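Local coordinates for protein ebony (PDB 6DYS) that probably joins beta-alanine to dopamine and related amines, this C-terminal domain being the part seen here with beta-alanyl-dopamine bound, at residues D30-L35 / L94-F99; G74-F79 / F123-A128; T161-P166 / I207-E212. All coordinates share one frame; numbering follows the deposited sequence.

Contact 1: residues D30-L35 / L94-F99. With HJ1 (N-[2-(3,4-dihydroxyphenyl)ethyl]-beta-alaninamide), chain C.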
loop_
_atom_site.group_PDB
_atom_site.type_symbol
_atom_site.label_atom_id
_atom_site.label_comp_id
_atom_site.label_asym_id
_atom_site.label_seq_id
_atom_site.Cartn_x
_atom_site.Cartn_y
_atom_site.Cartn_z
ATOM N N ASP A 30 10.823 2.942 3.012
ATOM C CA ASP A 30 12.023 3.360 2.293
ATOM C C ASP A 30 11.967 4.828 1.879
ATOM O O ASP A 30 13.016 5.456 1.700
ATOM C CB ASP A 30 12.236 2.478 1.058
ATOM C CG ASP A 30 12.378 1.000 1.404
ATOM O OD1 ASP A 30 11.364 0.368 1.777
ATOM O OD2 ASP A 30 13.497 0.467 1.285
ATOM N N LEU A 31 10.771 5.388 1.702
ATOM C CA LEU A 31 10.675 6.779 1.268
ATOM C C LEU A 31 10.768 7.737 2.451
ATOM O O LEU A 31 11.569 8.676 2.431
ATOM C CB LEU A 31 9.370 7.009 0.502
ATOM C CG LEU A 31 9.256 6.445 -0.915
ATOM C CD1 LEU A 31 7.834 6.622 -1.427
ATOM C CD2 LEU A 31 10.251 7.113 -1.866
ATOM N N GLU A 32 9.958 7.507 3.491
ATOM C CA GLU A 32 9.934 8.382 4.662
ATOM C C GLU A 32 11.272 8.468 5.376
ATOM O O GLU A 32 11.517 9.460 6.070
ATOM C CB GLU A 32 8.902 7.908 5.686
ATOM C CG GLU A 32 7.479 8.019 5.254
ATOM C CD GLU A 32 6.986 6.763 4.591
ATOM O OE1 GLU A 32 7.438 6.470 3.463
ATOM O OE2 GLU A 32 6.155 6.060 5.206
ATOM N N GLN A 33 12.123 7.444 5.258
ATOM C CA GLN A 33 13.393 7.470 5.973
ATOM C C GLN A 33 14.217 8.687 5.589
ATOM O O GLN A 33 15.007 9.184 6.400
ATOM C CB GLN A 33 14.181 6.186 5.704
ATOM C CG GLN A 33 14.698 6.060 4.285
ATOM C CD GLN A 33 15.521 4.799 4.073
ATOM O OE1 GLN A 33 16.369 4.452 4.893
ATOM N NE2 GLN A 33 15.267 4.109 2.973
ATOM N N TRP A 34 14.033 9.191 4.374
ATOM C CA TRP A 34 14.776 10.347 3.901
ATOM C C TRP A 34 14.131 11.671 4.298
ATOM O O TRP A 34 14.749 12.723 4.109
ATOM C CB TRP A 34 14.935 10.260 2.381
ATOM C CG TRP A 34 15.461 8.929 1.954
ATOM C CD1 TRP A 34 14.780 7.949 1.293
ATOM C CD2 TRP A 34 16.779 8.414 2.188
ATOM N NE1 TRP A 34 15.594 6.859 1.092
ATOM C CE2 TRP A 34 16.827 7.120 1.631
ATOM C CE3 TRP A 34 17.924 8.925 2.810
ATOM C CZ2 TRP A 34 17.973 6.330 1.677
ATOM C CZ3 TRP A 34 19.058 8.143 2.853
ATOM C CH2 TRP A 34 19.077 6.858 2.287
ATOM N N LEU A 35 12.917 11.642 4.841
ATOM C CA LEU A 35 12.224 12.832 5.320
ATOM C C LEU A 35 12.452 13.083 6.805
ATOM O O LEU A 35 11.943 14.077 7.336
ATOM C CB LEU A 35 10.716 12.715 5.044
ATOM C CG LEU A 35 10.287 12.465 3.596
ATOM C CD1 LEU A 35 8.825 12.085 3.530
ATOM C CD2 LEU A 35 10.542 13.679 2.733
ATOM N N LEU A 94 2.601 14.003 3.363
ATOM C CA LEU A 94 2.048 14.632 2.166
ATOM C C LEU A 94 3.033 14.575 1.008
ATOM O O LEU A 94 2.629 14.416 -0.149
ATOM C CB LEU A 94 1.661 16.083 2.466
ATOM C CG LEU A 94 1.188 16.965 1.304
ATOM C CD1 LEU A 94 -0.098 16.418 0.685
ATOM C CD2 LEU A 94 1.002 18.414 1.766
ATOM N N ILE A 95 4.325 14.696 1.301
ATOM C CA ILE A 95 5.342 14.581 0.260
ATOM C C ILE A 95 5.348 13.174 -0.326
ATOM O O ILE A 95 5.458 12.994 -1.545
ATOM C CB ILE A 95 6.719 14.973 0.828
ATOM C CG1 ILE A 95 6.664 16.384 1.431
ATOM C CG2 ILE A 95 7.784 14.891 -0.257
ATOM C CD1 ILE A 95 7.986 16.870 2.011
ATOM N N VAL A 96 5.235 12.156 0.533
ATOM C CA VAL A 96 5.168 10.775 0.057
ATOM C C VAL A 96 3.962 10.587 -0.855
ATOM O O VAL A 96 4.069 10.014 -1.947
ATOM C CB VAL A 96 5.138 9.792 1.244
ATOM C CG1 VAL A 96 4.824 8.390 0.764
ATOM C CG2 VAL A 96 6.482 9.788 1.979
ATOM N N PHE A 97 2.796 11.084 -0.433
ATOM C CA PHE A 97 1.600 10.865 -1.238
ATOM C C PHE A 97 1.610 11.705 -2.511
ATOM O O PHE A 97 1.118 11.253 -3.550
ATOM C CB PHE A 97 0.352 11.128 -0.401
ATOM C CG PHE A 97 0.032 10.010 0.551
ATOM C CD1 PHE A 97 -0.710 8.921 0.132
ATOM C CD2 PHE A 97 0.506 10.029 1.856
ATOM C CE1 PHE A 97 -0.996 7.878 1.002
ATOM C CE2 PHE A 97 0.223 8.989 2.733
ATOM C CZ PHE A 97 -0.531 7.914 2.306
ATOM N N GLU A 98 2.179 12.909 -2.468
ATOM C CA GLU A 98 2.290 13.690 -3.695
ATOM C C GLU A 98 3.262 13.033 -4.663
ATOM O O GLU A 98 3.046 13.053 -5.879
ATOM C CB GLU A 98 2.715 15.126 -3.385
ATOM C CG GLU A 98 1.573 16.013 -2.919
ATOM C CD GLU A 98 2.027 17.401 -2.499
ATOM O OE1 GLU A 98 3.231 17.721 -2.632
ATOM O OE2 GLU A 98 1.171 18.175 -2.032
ATOM N N PHE A 99 4.327 12.429 -4.134
ATOM C CA PHE A 99 5.242 11.664 -4.973
ATOM C C PHE A 99 4.546 10.458 -5.585
ATOM O O PHE A 99 4.703 10.176 -6.779
ATOM C CB PHE A 99 6.458 11.214 -4.163
ATOM C CG PHE A 99 7.356 10.272 -4.912
ATOM C CD1 PHE A 99 7.981 10.675 -6.082
ATOM C CD2 PHE A 99 7.574 8.981 -4.452
ATOM C CE1 PHE A 99 8.812 9.817 -6.776
ATOM C CE2 PHE A 99 8.399 8.117 -5.142
ATOM C CZ PHE A 99 9.021 8.529 -6.306
HETATM C C02 HJ1 C . 2.296 -2.463 -1.710
HETATM C C03 HJ1 C . 1.991 -0.976 -1.569
HETATM C C04 HJ1 C . 2.094 -0.508 -0.076
HETATM C C07 HJ1 C . 3.248 1.653 -0.780
HETATM C C08 HJ1 C . 2.515 3.042 -0.744
HETATM C C09 HJ1 C . 2.938 3.886 0.384
HETATM C C10 HJ1 C . 1.986 4.637 1.091
HETATM C C11 HJ1 C . 2.383 5.450 2.168
HETATM C C12 HJ1 C . 3.711 5.507 2.538
HETATM C C14 HJ1 C . 4.665 4.749 1.827
HETATM C C16 HJ1 C . 4.264 3.938 0.750
HETATM N N01 HJ1 C . 1.616 -3.051 -2.874
HETATM N N06 HJ1 C . 2.711 0.783 0.266
HETATM O O05 HJ1 C . 1.683 -1.176 0.776
HETATM O O13 HJ1 C . 4.108 6.344 3.647
HETATM O O15 HJ1 C . 6.136 4.791 2.210
#

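Contact 2: residues G74-F79 / F123-A128. With HJ1 (N-[2-(3,4-dihydroxyphenyl)ethyl]-beta-alaninamide), chain C.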
loop_
_atom_site.group_PDB
_atom_site.type_symbol
_atom_site.label_atom_id
_atom_site.label_comp_id
_atom_site.label_asym_id
_atom_site.label_seq_id
_atom_site.Cartn_x
_atom_site.Cartn_y
_atom_site.Cartn_z
ATOM N N GLY A 74 -1.734 -9.572 9.256
ATOM C CA GLY A 74 -1.519 -8.784 8.058
ATOM C C GLY A 74 -2.793 -8.103 7.619
ATOM O O GLY A 74 -3.895 -8.466 8.043
ATOM N N THR A 75 -2.632 -7.106 6.750
ATOM C CA THR A 75 -3.786 -6.388 6.231
ATOM C C THR A 75 -3.459 -5.841 4.845
ATOM O O THR A 75 -2.316 -5.480 4.550
ATOM C CB THR A 75 -4.219 -5.261 7.194
ATOM O OG1 THR A 75 -5.463 -4.694 6.761
ATOM C CG2 THR A 75 -3.167 -4.166 7.270
ATOM N N ALA A 76 -4.475 -5.813 3.991
ATOM C CA ALA A 76 -4.380 -5.235 2.657
ATOM C C ALA A 76 -5.462 -4.175 2.525
ATOM O O ALA A 76 -6.654 -4.485 2.625
ATOM C CB ALA A 76 -4.542 -6.307 1.577
ATOM N N LEU A 77 -5.056 -2.930 2.311
ATOM C CA LEU A 77 -5.995 -1.819 2.215
ATOM C C LEU A 77 -6.146 -1.434 0.749
ATOM O O LEU A 77 -5.157 -1.108 0.083
ATOM C CB LEU A 77 -5.525 -0.627 3.050
ATOM C CG LEU A 77 -5.207 -0.942 4.510
ATOM C CD1 LEU A 77 -4.854 0.326 5.269
ATOM C CD2 LEU A 77 -6.387 -1.651 5.162
ATOM N N ASN A 78 -7.378 -1.472 0.256
ATOM C CA ASN A 78 -7.662 -1.234 -1.149
ATOM C C ASN A 78 -8.792 -0.236 -1.305
ATOM O O ASN A 78 -9.708 -0.173 -0.484
ATOM C CB ASN A 78 -8.044 -2.519 -1.870
ATOM C CG ASN A 78 -7.064 -3.612 -1.622
ATOM O OD1 ASN A 78 -5.901 -3.499 -2.007
ATOM N ND2 ASN A 78 -7.510 -4.681 -0.961
ATOM N N PHE A 79 -8.713 0.532 -2.388
ATOM C CA PHE A 79 -9.796 1.386 -2.850
ATOM C C PHE A 79 -9.936 1.212 -4.353
ATOM O O PHE A 79 -8.990 0.809 -5.036
ATOM C CB PHE A 79 -9.540 2.868 -2.556
ATOM C CG PHE A 79 -9.940 3.306 -1.177
ATOM C CD1 PHE A 79 -11.241 3.147 -0.727
ATOM C CD2 PHE A 79 -9.016 3.907 -0.340
ATOM C CE1 PHE A 79 -11.607 3.562 0.535
ATOM C CE2 PHE A 79 -9.376 4.329 0.923
ATOM C CZ PHE A 79 -10.674 4.154 1.365
ATOM N N PHE A 123 -3.241 0.185 -2.059
ATOM C CA PHE A 123 -2.465 1.351 -1.657
ATOM C C PHE A 123 -1.683 1.156 -0.365
ATOM O O PHE A 123 -0.702 1.873 -0.143
ATOM C CB PHE A 123 -3.373 2.587 -1.543
ATOM C CG PHE A 123 -4.287 2.585 -0.345
ATOM C CD1 PHE A 123 -3.941 3.276 0.804
ATOM C CD2 PHE A 123 -5.511 1.935 -0.385
ATOM C CE1 PHE A 123 -4.779 3.297 1.902
ATOM C CE2 PHE A 123 -6.361 1.954 0.709
ATOM C CZ PHE A 123 -5.992 2.640 1.856
ATOM N N MET A 124 -2.069 0.207 0.478
ATOM C CA MET A 124 -1.313 -0.065 1.689
ATOM C C MET A 124 -1.412 -1.543 2.009
ATOM O O MET A 124 -2.470 -2.158 1.847
ATOM C CB MET A 124 -1.805 0.766 2.881
ATOM C CG MET A 124 -1.235 2.178 2.906
ATOM S SD MET A 124 -0.981 2.843 4.556
ATOM C CE MET A 124 -2.319 4.024 4.643
ATOM N N MET A 125 -0.292 -2.100 2.450
ATOM C CA MET A 125 -0.202 -3.484 2.869
ATOM C C MET A 125 0.752 -3.531 4.050
ATOM O O MET A 125 1.732 -2.783 4.089
ATOM C CB MET A 125 0.283 -4.377 1.721
ATOM C CG MET A 125 -0.212 -5.804 1.771
ATOM S SD MET A 125 0.235 -6.731 0.286
ATOM C CE MET A 125 -1.302 -6.701 -0.632
ATOM N N GLY A 126 0.445 -4.380 5.024
ATOM C CA GLY A 126 1.268 -4.486 6.216
ATOM C C GLY A 126 1.160 -5.862 6.835
ATOM O O GLY A 126 0.175 -6.584 6.646
ATOM N N THR A 127 2.197 -6.224 7.581
ATOM C CA THR A 127 2.223 -7.471 8.326
ATOM C C THR A 127 2.651 -7.182 9.756
ATOM O O THR A 127 3.330 -6.187 10.028
ATOM C CB THR A 127 3.171 -8.484 7.682
ATOM O OG1 THR A 127 4.434 -7.853 7.453
ATOM C CG2 THR A 127 2.610 -8.948 6.352
ATOM N N ALA A 128 2.240 -8.060 10.671
ATOM C CA ALA A 128 2.530 -7.857 12.086
ATOM C C ALA A 128 4.031 -7.896 12.347
ATOM O O ALA A 128 4.791 -8.599 11.672
ATOM C CB ALA A 128 1.823 -8.910 12.944
HETATM C C02 HJ1 C . 2.296 -2.463 -1.710
HETATM C C03 HJ1 C . 1.991 -0.976 -1.569
HETATM C C04 HJ1 C . 2.094 -0.508 -0.076
HETATM C C07 HJ1 C . 3.248 1.653 -0.780
HETATM C C08 HJ1 C . 2.515 3.042 -0.744
HETATM C C09 HJ1 C . 2.938 3.886 0.384
HETATM C C10 HJ1 C . 1.986 4.637 1.091
HETATM C C11 HJ1 C . 2.383 5.450 2.168
HETATM C C12 HJ1 C . 3.711 5.507 2.538
HETATM C C14 HJ1 C . 4.665 4.749 1.827
HETATM C C16 HJ1 C . 4.264 3.938 0.750
HETATM N N01 HJ1 C . 1.616 -3.051 -2.874
HETATM N N06 HJ1 C . 2.711 0.783 0.266
HETATM O O05 HJ1 C . 1.683 -1.176 0.776
HETATM O O13 HJ1 C . 4.108 6.344 3.647
HETATM O O15 HJ1 C . 6.136 4.791 2.210
HETATM O O HOH W 1 -3.471 -3.589 -0.579
#

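Contact 3: residues T161-P166 / I207-E212. With HJ1 (N-[2-(3,4-dihydroxyphenyl)ethyl]-beta-alaninamide), chain C.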
loop_
_atom_site.group_PDB
_atom_site.type_symbol
_atom_site.label_atom_id
_atom_site.label_comp_id
_atom_site.label_asym_id
_atom_site.label_seq_id
_atom_site.Cartn_x
_atom_site.Cartn_y
_atom_site.Cartn_z
ATOM N N THR A 161 -0.820 -0.596 -8.151
ATOM C CA THR A 161 -0.097 -0.325 -6.917
ATOM C C THR A 161 1.265 0.267 -7.254
ATOM O O THR A 161 1.800 0.048 -8.345
ATOM C CB THR A 161 0.054 -1.602 -6.066
ATOM O OG1 THR A 161 0.500 -1.263 -4.747
ATOM C CG2 THR A 161 1.045 -2.570 -6.693
ATOM N N THR A 162 1.805 1.039 -6.315
ATOM C CA THR A 162 3.184 1.512 -6.375
ATOM C C THR A 162 3.969 0.823 -5.270
ATOM O O THR A 162 3.662 0.994 -4.086
ATOM C CB THR A 162 3.271 3.029 -6.221
ATOM O OG1 THR A 162 2.434 3.639 -7.199
ATOM C CG2 THR A 162 4.694 3.508 -6.441
ATOM N N ASN A 163 4.967 0.041 -5.653
ATOM C CA ASN A 163 5.781 -0.683 -4.693
ATOM C C ASN A 163 7.064 0.096 -4.463
ATOM O O ASN A 163 7.760 0.458 -5.419
ATOM C CB ASN A 163 6.066 -2.104 -5.180
ATOM C CG ASN A 163 4.827 -2.984 -5.141
ATOM O OD1 ASN A 163 4.129 -3.042 -4.133
ATOM N ND2 ASN A 163 4.544 -3.666 -6.240
ATOM N N THR A 164 7.360 0.365 -3.192
ATOM C CA THR A 164 8.451 1.244 -2.815
ATOM C C THR A 164 9.544 0.548 -2.021
ATOM O O THR A 164 10.516 1.206 -1.635
ATOM C CB THR A 164 7.913 2.435 -2.008
ATOM O OG1 THR A 164 7.194 1.952 -0.869
ATOM C CG2 THR A 164 6.981 3.278 -2.865
ATOM N N SER A 165 9.416 -0.752 -1.759
ATOM C CA SER A 165 10.491 -1.508 -1.136
ATOM C C SER A 165 10.965 -2.611 -2.075
ATOM O O SER A 165 10.203 -3.069 -2.932
ATOM C CB SER A 165 10.051 -2.125 0.200
ATOM O OG SER A 165 9.270 -3.294 0.008
ATOM N N PRO A 166 12.222 -3.045 -1.953
ATOM C CA PRO A 166 12.701 -4.145 -2.806
ATOM C C PRO A 166 11.851 -5.407 -2.731
ATOM O O PRO A 166 11.641 -6.066 -3.758
ATOM C CB PRO A 166 14.123 -4.378 -2.279
ATOM C CG PRO A 166 14.558 -3.027 -1.808
ATOM C CD PRO A 166 13.321 -2.417 -1.196
ATOM N N ILE A 207 8.193 1.838 -8.060
ATOM C CA ILE A 207 7.751 1.114 -9.243
ATOM C C ILE A 207 6.238 1.039 -9.234
ATOM O O ILE A 207 5.637 0.495 -8.299
ATOM C CB ILE A 207 8.384 -0.281 -9.344
ATOM C CG1 ILE A 207 9.912 -0.152 -9.295
ATOM C CG2 ILE A 207 7.941 -0.962 -10.632
ATOM C CD1 ILE A 207 10.654 -1.440 -9.570
ATOM N N VAL A 208 5.628 1.600 -10.273
ATOM C CA VAL A 208 4.189 1.516 -10.470
ATOM C C VAL A 208 3.881 0.182 -11.134
ATOM O O VAL A 208 4.437 -0.138 -12.188
ATOM C CB VAL A 208 3.683 2.691 -11.315
ATOM C CG1 VAL A 208 2.224 2.513 -11.622
ATOM C CG2 VAL A 208 3.934 4.000 -10.576
ATOM N N HIS A 209 3.008 -0.607 -10.510
ATOM C CA HIS A 209 2.729 -1.955 -10.974
ATOM C C HIS A 209 1.258 -2.099 -11.312
ATOM O O HIS A 209 0.394 -1.491 -10.673
ATOM C CB HIS A 209 3.129 -3.004 -9.929
ATOM C CG HIS A 209 4.568 -3.397 -9.999
ATOM N ND1 HIS A 209 5.436 -3.236 -8.941
ATOM C CD2 HIS A 209 5.296 -3.939 -11.005
ATOM C CE1 HIS A 209 6.633 -3.677 -9.284
ATOM N NE2 HIS A 209 6.578 -4.099 -10.535
ATOM N N TRP A 210 0.988 -2.933 -12.311
ATOM C CA TRP A 210 -0.363 -3.105 -12.820
ATOM C C TRP A 210 -0.499 -4.521 -13.338
ATOM O O TRP A 210 0.351 -4.984 -14.103
ATOM C CB TRP A 210 -0.655 -2.094 -13.933
ATOM C CG TRP A 210 -1.856 -2.391 -14.791
ATOM C CD1 TRP A 210 -1.849 -2.852 -16.072
ATOM C CD2 TRP A 210 -3.236 -2.200 -14.441
ATOM N NE1 TRP A 210 -3.134 -2.969 -16.542
ATOM C CE2 TRP A 210 -4.005 -2.573 -15.562
ATOM C CE3 TRP A 210 -3.893 -1.747 -13.295
ATOM C CZ2 TRP A 210 -5.399 -2.513 -15.568
ATOM C CZ3 TRP A 210 -5.276 -1.682 -13.305
ATOM C CH2 TRP A 210 -6.013 -2.064 -14.435
ATOM N N LYS A 211 -1.559 -5.203 -12.927
ATOM C CA LYS A 211 -1.849 -6.540 -13.422
ATOM C C LYS A 211 -3.328 -6.630 -13.746
ATOM O O LYS A 211 -4.167 -6.421 -12.867
ATOM C CB LYS A 211 -1.463 -7.613 -12.406
ATOM C CG LYS A 211 -1.834 -9.009 -12.854
ATOM C CD LYS A 211 -0.912 -10.049 -12.260
ATOM C CE LYS A 211 -1.342 -10.426 -10.869
ATOM N NZ LYS A 211 -0.786 -11.756 -10.505
ATOM N N GLU A 212 -3.640 -6.938 -15.000
ATOM C CA GLU A 212 -5.012 -7.241 -15.371
ATOM C C GLU A 212 -5.445 -8.557 -14.734
ATOM O O GLU A 212 -4.703 -9.544 -14.742
ATOM C CB GLU A 212 -5.136 -7.324 -16.888
ATOM C CG GLU A 212 -4.846 -6.014 -17.602
ATOM C CD GLU A 212 -5.105 -6.104 -19.095
ATOM O OE1 GLU A 212 -5.912 -6.962 -19.510
ATOM O OE2 GLU A 212 -4.496 -5.320 -19.849
HETATM C C02 HJ1 C . 2.296 -2.463 -1.710
HETATM C C03 HJ1 C . 1.991 -0.976 -1.569
HETATM C C04 HJ1 C . 2.094 -0.508 -0.076
HETATM C C07 HJ1 C . 3.248 1.653 -0.780
HETATM C C08 HJ1 C . 2.515 3.042 -0.744
HETATM C C09 HJ1 C . 2.938 3.886 0.384
HETATM C C10 HJ1 C . 1.986 4.637 1.091
HETATM C C11 HJ1 C . 2.383 5.450 2.168
HETATM C C12 HJ1 C . 3.711 5.507 2.538
HETATM C C14 HJ1 C . 4.665 4.749 1.827
HETATM C C16 HJ1 C . 4.264 3.938 0.750
HETATM N N01 HJ1 C . 1.616 -3.051 -2.874
HETATM N N06 HJ1 C . 2.711 0.783 0.266
HETATM O O05 HJ1 C . 1.683 -1.176 0.776
HETATM O O13 HJ1 C . 4.108 6.344 3.647
HETATM O O15 HJ1 C . 6.136 4.791 2.210
#

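Contact 1: residues D30-L35 / L94-F99
L31, E32 and L35, in the loop between helices 14-25 and 41-58, pack on helix 93-111 to form the catechol end of the ligand pocket. The helix presents I95, V96 and F99 on the side facing the loop. V96 lies at the centre, and its two methyls do different jobs. CG2 turns to the loop, 3.6 Å from L35 CD1, and also lies beside the E32 carboxylate. CG1 turns to the ligand and lies over one face of the catechol ring, offset toward the hydroxyl-bearing rim, 3.6 Å from HJ1 C12. L35 spreads over two helix residues, because its other methyl, CD2, reaches I95 CD1 at 4.2 Å. L31 meets F99 at about a right angle. Its CD1 comes to the edge of the F99 ring, 3.8 Å from CD2.

E32 is the polar member of the group. Its chain bends at chi2 (92°), which folds the carboxylate back towards the helix and onto the ligand. The carboxylate lies close to the plane of the catechol, with one oxygen slightly to each side of that plane. Each oxygen takes one hydroxyl: HJ1 O15 donates to OE1 at a very short 2.5 Å, and HJ1 O13 donates to OE2 at 2.6 Å. Y44 OH is a second hydrogen-bond partner of OE2. F97, next along the helix, touches the catechol obliquely, its CZ 3.8 Å from HJ1 C11.

Across the two segments the contacts are mainly apolar, while the polar work is directed at the ligand. A two-point grip on adjacent hydroxyls, with a methyl over the rim of the ring, should fix the rotation of the catechol, and this arrangement is consistent with selection of dopamine-like amines.

Contact 2: residues G74-F79 / F123-A128
F123 reaches across to L77 and F79 with its ring. Its CG stands between the backbone N and carbonyl carbon (chi1 73°), a crowded position that swings the ring over the neighbouring strand. There CZ meets L77 CB at 3.5 Å, and CE2 meets F79 CD2 at 3.5 Å. The F79 and F123 rings are nearly parallel, 12° apart, but offset so much that little of one ring covers the other.

Strand 119-127 has a classic beta bulge here: two of its residues, F123 and M124, stand opposite the single L77. L77 O accepts from F123 N at 3.2 Å and, weakly, from M124 N at 3.4 Å, while L77 N bonds to M124 O at 2.7 Å. Beyond the bulge the antiparallel pairing is regular, T75 and G126 bonding both ways (T75 N to G126 O 2.9 Å). The strand order of the sheet is that of the GNAT fold, where such a bulge is usual in this central strand.

M124 packs its CB on L77 CD1, then its chain bends twice and leads away from strand 71-80. M125 runs extended until chi3 (-101°), where the bend brings CE to A76 CB at 3.9 Å. Its backbone N makes a weak hydrogen bond to HJ1 O05, the ligand amide oxygen, the N-H being poorly aligned.

Contact 3: residues T161-P166 / I207-E212
In T161 the hydroxyl is swung opposite the backbone N (chi1 -167°), which points OG1 at the ligand amine and leaves CG2 to pack on H209 CB. N163 has CG beside its backbone N (chi1 -71°), and this places its amide between the ligand and H209. The amide works from both ends. OD1 accepts from HJ1 N01 at 2.8 Å. ND2 donates to H209 ND1 at 2.9 Å; ND1 lies near the amide plane, but ND2 approaches tilted from the plane of the imidazole. The amide and ring planes are 47° apart. The rim of one face of the H209 ring is covered by I207 CG2.

These side chains share one face of an antiparallel pair, strands 158-163 and 205-212. Four backbone bonds join T161 with H209 and N163 with I207. The straightest is H209 N to T161 O, at 2.6 Å. On the other face T162 OG1 touches V208 CG2 at 3.7 Å, while its hydrogen bond goes to E104.

HJ1 N01 also donates to T161 OG1 at 2.8 Å, and S122 O is a second hydrogen-bond partner of that hydroxyl. The amine end of the beta-alanyl group is therefore held by two neutral oxygens. H209 acts from the second shell: its bond to ND2 helps fix the N163 amide with OD1 towards the amine.

In the fold
The three contacts meet around one molecule of beta-alanyl-dopamine, contact 1 at the catechol, contact 2 at the amide oxygen and contact 3 at the amine. Their centres are about 14 to 18 Å apart. Contacts 2 and 3 belong to the same seven-stranded sheet, where strands 119-127 and 158-163 are neighbours. Contact 1 lies beyond the sheet, on helix 93-111, which links strands 71-80 and 119-127. Along the chain the segments of contacts 1 and 2 alternate, and contact 3 follows both. Contacts 1 and 3 touch directly, D30 and L31 packing on T164 and S165. The ligand thus lies between an early loop and the central strands of a GNAT-like domain.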